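Long-range contact in flagellar assembly factor FliW (Geobacillus thermodenitrificans, PDB 5DMD), which probably binds the translational repressor CsrA, relieving its block on flagellin synthesis, and takes part in flagellum assembly: residues E16-G28 and I113-I126. The protein carries 1 engineered substitution. Sequence-based numbering, arbitrary orientation.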
loop_
_atom_site.group_PDB
_atom_site.type_symbol
_atom_site.label_atom_id
_atom_site.label_comp_id
_atom_site.label_asym_id
_atom_site.label_seq_id
_atom_site.Cartn_x
_atom_site.Cartn_y
_atom_site.Cartn_z
ATOM N N GLU A 16 -10.793 -17.277 0.163
ATOM C CA GLU A 16 -10.272 -17.036 1.508
ATOM C C GLU A 16 -8.760 -16.849 1.495
ATOM O O GLU A 16 -8.223 -16.014 2.234
ATOM C CB GLU A 16 -10.631 -18.205 2.425
ATOM C CG GLU A 16 -11.562 -17.851 3.570
ATOM C CD GLU A 16 -12.139 -19.082 4.244
ATOM O OE1 GLU A 16 -11.474 -19.628 5.150
ATOM O OE2 GLU A 16 -13.254 -19.503 3.871
ATOM N N LYS A 17 -8.057 -17.608 0.657
ATOM C CA LYS A 17 -6.604 -17.527 0.608
ATOM C C LYS A 17 -6.099 -16.267 -0.076
ATOM O O LYS A 17 -4.882 -16.051 -0.113
ATOM C CB LYS A 17 -6.008 -18.767 -0.060
ATOM C CG LYS A 17 -6.296 -20.060 0.671
ATOM C CD LYS A 17 -5.377 -21.151 0.169
ATOM C CE LYS A 17 -3.938 -20.790 0.504
ATOM N NZ LYS A 17 -3.583 -21.176 1.898
ATOM N N ASP A 18 -6.996 -15.441 -0.618
ATOM C CA ASP A 18 -6.608 -14.176 -1.217
ATOM C C ASP A 18 -6.528 -13.059 -0.188
ATOM O O ASP A 18 -5.906 -12.028 -0.460
ATOM C CB ASP A 18 -7.643 -13.744 -2.260
ATOM C CG ASP A 18 -7.717 -14.689 -3.451
ATOM O OD1 ASP A 18 -6.677 -15.243 -3.859
ATOM O OD2 ASP A 18 -8.829 -14.847 -3.997
ATOM N N ILE A 19 -7.149 -13.238 0.976
ATOM C CA ILE A 19 -7.362 -12.128 1.903
ATOM C C ILE A 19 -6.104 -11.878 2.720
ATOM O O ILE A 19 -5.519 -12.810 3.289
ATOM C CB ILE A 19 -8.572 -12.397 2.810
ATOM C CG1 ILE A 19 -9.831 -12.507 1.944
ATOM C CG2 ILE A 19 -8.716 -11.317 3.892
ATOM C CD1 ILE A 19 -11.093 -12.804 2.717
ATOM N N VAL A 20 -5.682 -10.619 2.779
ATOM C CA VAL A 20 -4.636 -10.178 3.694
ATOM C C VAL A 20 -5.317 -9.555 4.901
ATOM O O VAL A 20 -6.109 -8.611 4.762
ATOM C CB VAL A 20 -3.688 -9.170 3.032
ATOM C CG1 VAL A 20 -2.588 -8.753 4.017
ATOM C CG2 VAL A 20 -3.076 -9.753 1.773
ATOM N N ARG A 21 -5.013 -10.082 6.086
ATOM C CA ARG A 21 -5.581 -9.564 7.322
ATOM C C ARG A 21 -4.702 -8.447 7.866
ATOM O O ARG A 21 -3.485 -8.615 8.011
ATOM C CB ARG A 21 -5.724 -10.658 8.379
ATOM C CG ARG A 21 -6.300 -10.124 9.683
ATOM C CD ARG A 21 -6.524 -11.203 10.733
ATOM N NE ARG A 21 -7.301 -10.689 11.857
ATOM C CZ ARG A 21 -8.592 -10.381 11.809
ATOM N NH1 ARG A 21 -9.317 -10.600 10.723
ATOM N NH2 ARG A 21 -9.172 -9.848 12.880
ATOM N N PHE A 22 -5.323 -7.307 8.150
ATOM C CA PHE A 22 -4.699 -6.172 8.827
ATOM C C PHE A 22 -5.292 -6.157 10.236
ATOM O O PHE A 22 -6.389 -5.642 10.456
ATOM C CB PHE A 22 -5.040 -4.892 8.060
ATOM C CG PHE A 22 -4.210 -4.672 6.818
ATOM C CD1 PHE A 22 -4.348 -5.477 5.709
ATOM C CD2 PHE A 22 -3.315 -3.613 6.772
ATOM C CE1 PHE A 22 -3.589 -5.247 4.579
ATOM C CE2 PHE A 22 -2.555 -3.372 5.642
ATOM C CZ PHE A 22 -2.691 -4.191 4.544
ATOM N N GLU A 23 -4.562 -6.720 11.199
ATOM C CA GLU A 23 -5.147 -6.939 12.520
ATOM C C GLU A 23 -5.483 -5.633 13.235
ATOM O O GLU A 23 -6.410 -5.595 14.054
ATOM C CB GLU A 23 -4.228 -7.821 13.360
ATOM C CG GLU A 23 -4.140 -9.248 12.828
ATOM C CD GLU A 23 -3.115 -10.097 13.554
ATOM O OE1 GLU A 23 -2.327 -9.540 14.344
ATOM O OE2 GLU A 23 -3.090 -11.324 13.319
ATOM N N GLN A 24 -4.778 -4.549 12.928
ATOM C CA GLN A 24 -5.090 -3.244 13.493
ATOM C C GLN A 24 -5.888 -2.375 12.541
ATOM O O GLN A 24 -5.992 -1.163 12.771
ATOM C CB GLN A 24 -3.807 -2.503 13.892
ATOM C CG GLN A 24 -3.034 -3.148 15.021
ATOM C CD GLN A 24 -1.827 -2.333 15.435
ATOM O OE1 GLN A 24 -1.141 -1.745 14.599
ATOM N NE2 GLN A 24 -1.569 -2.282 16.735
ATOM N N GLY A 25 -6.446 -2.955 11.480
ATOM C CA GLY A 25 -7.039 -2.117 10.463
ATOM C C GLY A 25 -5.967 -1.280 9.789
ATOM O O GLY A 25 -4.783 -1.642 9.748
ATOM N N ILE A 26 -6.392 -0.135 9.264
ATOM C CA ILE A 26 -5.449 0.869 8.778
ATOM C C ILE A 26 -5.755 2.175 9.501
ATOM O O ILE A 26 -6.892 2.373 9.960
ATOM C CB ILE A 26 -5.503 1.031 7.249
ATOM C CG1 ILE A 26 -6.918 1.393 6.802
ATOM C CG2 ILE A 26 -5.020 -0.255 6.556
ATOM C CD1 ILE A 26 -7.046 1.596 5.317
ATOM N N PRO A 27 -4.779 3.070 9.661
ATOM C CA PRO A 27 -5.046 4.348 10.330
ATOM C C PRO A 27 -6.223 5.060 9.680
ATOM O O PRO A 27 -6.308 5.171 8.455
ATOM C CB PRO A 27 -3.738 5.126 10.122
ATOM C CG PRO A 27 -2.702 4.049 10.013
ATOM C CD PRO A 27 -3.369 2.939 9.252
ATOM N N GLY A 28 -7.154 5.512 10.511
ATOM C CA GLY A 28 -8.380 6.109 10.057
ATOM C C GLY A 28 -9.532 5.138 9.950
ATOM O O GLY A 28 -10.690 5.567 10.001
ATOM N N ILE A 113 2.725 0.472 3.172
ATOM C CA ILE A 113 2.003 -0.773 3.441
ATOM C C ILE A 113 3.018 -1.912 3.447
ATOM O O ILE A 113 3.753 -2.103 2.471
ATOM C CB ILE A 113 0.928 -1.018 2.368
ATOM C CG1 ILE A 113 -0.124 0.106 2.352
ATOM C CG2 ILE A 113 0.273 -2.393 2.559
ATOM C CD1 ILE A 113 -1.040 0.100 3.565
ATOM N N VAL A 114 3.034 -2.693 4.523
ATOM C CA VAL A 114 4.008 -3.757 4.728
ATOM C C VAL A 114 3.235 -5.051 4.890
ATOM O O VAL A 114 2.375 -5.150 5.771
ATOM C CB VAL A 114 4.859 -3.492 5.979
ATOM C CG1 VAL A 114 5.867 -4.613 6.181
ATOM C CG2 VAL A 114 5.534 -2.123 5.883
ATOM N N ILE A 115 3.544 -6.052 4.062
ATOM C CA ILE A 115 2.811 -7.310 4.070
ATOM C C ILE A 115 3.782 -8.472 4.216
ATOM O O ILE A 115 4.756 -8.571 3.460
ATOM C CB ILE A 115 1.963 -7.463 2.792
ATOM C CG1 ILE A 115 0.871 -6.389 2.774
ATOM C CG2 ILE A 115 1.371 -8.872 2.695
ATOM C CD1 ILE A 115 0.067 -6.336 1.491
ATOM N N ASN A 116 3.518 -9.352 5.183
ATOM C CA ASN A 116 4.133 -10.673 5.194
ATOM C C ASN A 116 3.308 -11.528 4.245
ATOM O O ASN A 116 2.179 -11.915 4.566
ATOM C CB ASN A 116 4.167 -11.274 6.599
ATOM C CG ASN A 116 4.873 -12.631 6.635
ATOM O OD1 ASN A 116 4.810 -13.404 5.678
ATOM N ND2 ASN A 116 5.535 -12.927 7.747
ATOM N N VAL A 117 3.867 -11.800 3.066
ATOM C CA VAL A 117 3.078 -12.391 1.986
ATOM C C VAL A 117 2.574 -13.776 2.372
ATOM O O VAL A 117 1.381 -14.072 2.248
ATOM C CB VAL A 117 3.887 -12.425 0.678
ATOM C CG1 VAL A 117 3.041 -12.996 -0.439
ATOM C CG2 VAL A 117 4.358 -11.028 0.313
ATOM N N HIS A 118 3.473 -14.659 2.823
ATOM C CA HIS A 118 3.059 -16.045 3.038
ATOM C C HIS A 118 2.197 -16.220 4.281
ATOM O O HIS A 118 1.436 -17.193 4.355
ATOM C CB HIS A 118 4.244 -17.023 2.984
ATOM C CG HIS A 118 5.028 -17.121 4.259
ATOM N ND1 HIS A 118 6.012 -16.216 4.603
ATOM C CD2 HIS A 118 5.008 -18.048 5.249
ATOM C CE1 HIS A 118 6.540 -16.562 5.764
ATOM N NE2 HIS A 118 5.949 -17.670 6.177
ATOM N N LYS A 119 2.266 -15.286 5.231
ATOM C CA LYS A 119 1.413 -15.314 6.410
ATOM C C LYS A 119 0.129 -14.517 6.214
ATOM O O LYS A 119 -0.752 -14.565 7.082
ATOM C CB LYS A 119 2.171 -14.752 7.619
ATOM C CG LYS A 119 3.305 -15.665 8.094
ATOM C CD LYS A 119 2.812 -17.088 8.360
ATOM C CE LYS A 119 3.437 -17.710 9.608
ATOM N NZ LYS A 119 4.621 -16.951 10.103
ATOM N N ARG A 120 0.017 -13.777 5.109
ATOM C CA ARG A 120 -1.186 -13.000 4.800
ATOM C C ARG A 120 -1.508 -11.974 5.888
ATOM O O ARG A 120 -2.665 -11.820 6.294
ATOM C CB ARG A 120 -2.392 -13.909 4.527
ATOM C CG ARG A 120 -2.246 -14.838 3.339
ATOM C CD ARG A 120 -1.911 -14.104 2.058
ATOM N NE ARG A 120 -2.423 -14.833 0.904
ATOM C CZ ARG A 120 -1.665 -15.475 0.024
ATOM N NH1 ARG A 120 -0.346 -15.487 0.126
ATOM N NH2 ARG A 120 -2.247 -16.127 -0.981
ATOM N N LEU A 121 -0.482 -11.277 6.376
ATOM C CA LEU A 121 -0.644 -10.264 7.411
ATOM C C LEU A 121 -0.123 -8.919 6.920
ATOM O O LEU A 121 0.960 -8.842 6.333
ATOM C CB LEU A 121 0.163 -10.649 8.653
ATOM C CG LEU A 121 -0.188 -11.960 9.350
ATOM C CD1 LEU A 121 0.894 -12.310 10.382
ATOM C CD2 LEU A 121 -1.555 -11.877 10.014
ATOM N N GLY A 122 -0.865 -7.846 7.212
ATOM C CA GLY A 122 -0.504 -6.527 6.726
ATOM C C GLY A 122 -0.603 -5.464 7.804
ATOM O O GLY A 122 -1.329 -5.608 8.787
ATOM N N LYS A 123 0.145 -4.382 7.594
ATOM C CA LYS A 123 0.088 -3.214 8.459
ATOM C C LYS A 123 0.457 -1.995 7.630
ATOM O O LYS A 123 1.323 -2.080 6.756
ATOM C CB LYS A 123 1.085 -3.350 9.622
ATOM C CG LYS A 123 1.112 -2.166 10.599
ATOM C CD LYS A 123 2.036 -2.446 11.781
ATOM C CE LYS A 123 2.037 -1.274 12.754
ATOM N NZ LYS A 123 3.011 -1.483 13.870
ATOM N N GLN A 124 -0.196 -0.863 7.895
ATOM C CA GLN A 124 0.319 0.416 7.415
ATOM C C GLN A 124 1.163 1.027 8.521
ATOM O O GLN A 124 0.641 1.354 9.595
ATOM C CB GLN A 124 -0.783 1.386 6.982
ATOM C CG GLN A 124 -0.184 2.704 6.489
ATOM C CD GLN A 124 -1.157 3.585 5.736
ATOM O OE1 GLN A 124 -2.354 3.616 6.040
ATOM N NE2 GLN A 124 -0.649 4.309 4.748
ATOM N N VAL A 125 2.460 1.178 8.263
ATOM C CA VAL A 125 3.429 1.614 9.260
ATOM C C VAL A 125 3.690 3.092 9.033
ATOM O O VAL A 125 3.966 3.505 7.901
ATOM C CB VAL A 125 4.736 0.816 9.116
ATOM C CG1 VAL A 125 5.797 1.326 10.090
ATOM C CG2 VAL A 125 4.484 -0.682 9.271
ATOM N N ILE A 126 3.611 3.892 10.091
ATOM C CA ILE A 126 3.916 5.314 10.019
ATOM C C ILE A 126 5.326 5.490 10.568
ATOM O O ILE A 126 5.562 5.298 11.767
ATOM C CB ILE A 126 2.900 6.160 10.797
ATOM C CG1 ILE A 126 1.493 5.932 10.254
ATOM C CG2 ILE A 126 3.226 7.637 10.653
ATOM C CD1 ILE A 126 0.408 6.631 11.050
HETATM O O HOH W 1 -1.791 -7.676 10.704
HETATM O O HOH W 2 -2.553 -4.082 10.899
HETATM O O HOH W 3 -2.215 -1.192 9.963
HETATM O O HOH W 4 -4.665 4.995 6.127
#
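Arg21 sits beside Leu121 in a single parallel bridge, with Arg21 N bonded to Arg120 O (2.9 Å) and Gly122 N to Arg21 O (2.8 Å), so 20-22 runs in the same direction as 120-122. Just beyond, the Phe22 ring lies flat over the backbone of Gly122, whose CA stands 3.8 Å from the ring centroid, almost on the ring normal: a CH-pi contact, this close because Gly122 has no side chain. At the ring's edge, Ile113 CG2 meets Phe22 CZ at 4.0 Å. Val20 CG1, turned anti to its own nitrogen (chi1 -179°), packs on Gly122 N and reaches Ile115 CG2.

At the hairpin turn, where Arg120 and Leu121 face Asn116 in a G1 bulge, the Arg120 side chain bends at chi2 (-55°) and grips Lys17 O side-on, through NE (2.9 Å) and NH2 (2.8 Å), while NH1 holds Val117 O. Alanine here takes away both donors and would probably leave Lys17 O without its partner in the hairpin and the 3-10 turn less tightly held.

Past Phe22 the chains part around a type I turn, and water takes over: two waters link Gly122 O to the backbone nitrogens of Glu23 and Gln24, and a third joins Gly25 O to Gln124 N. Pro27 CD rests on Gln124 OE1 (3.4 Å), which a fourth water ties to Pro27 O, while NE2 bonds Ala111 O.

Residues 20-22 thus lie between the hairpin and strand 34-39, paired antiparallel with the latter; their one parallel bridge closes the curled antiparallel sheet into a barrel-like ring.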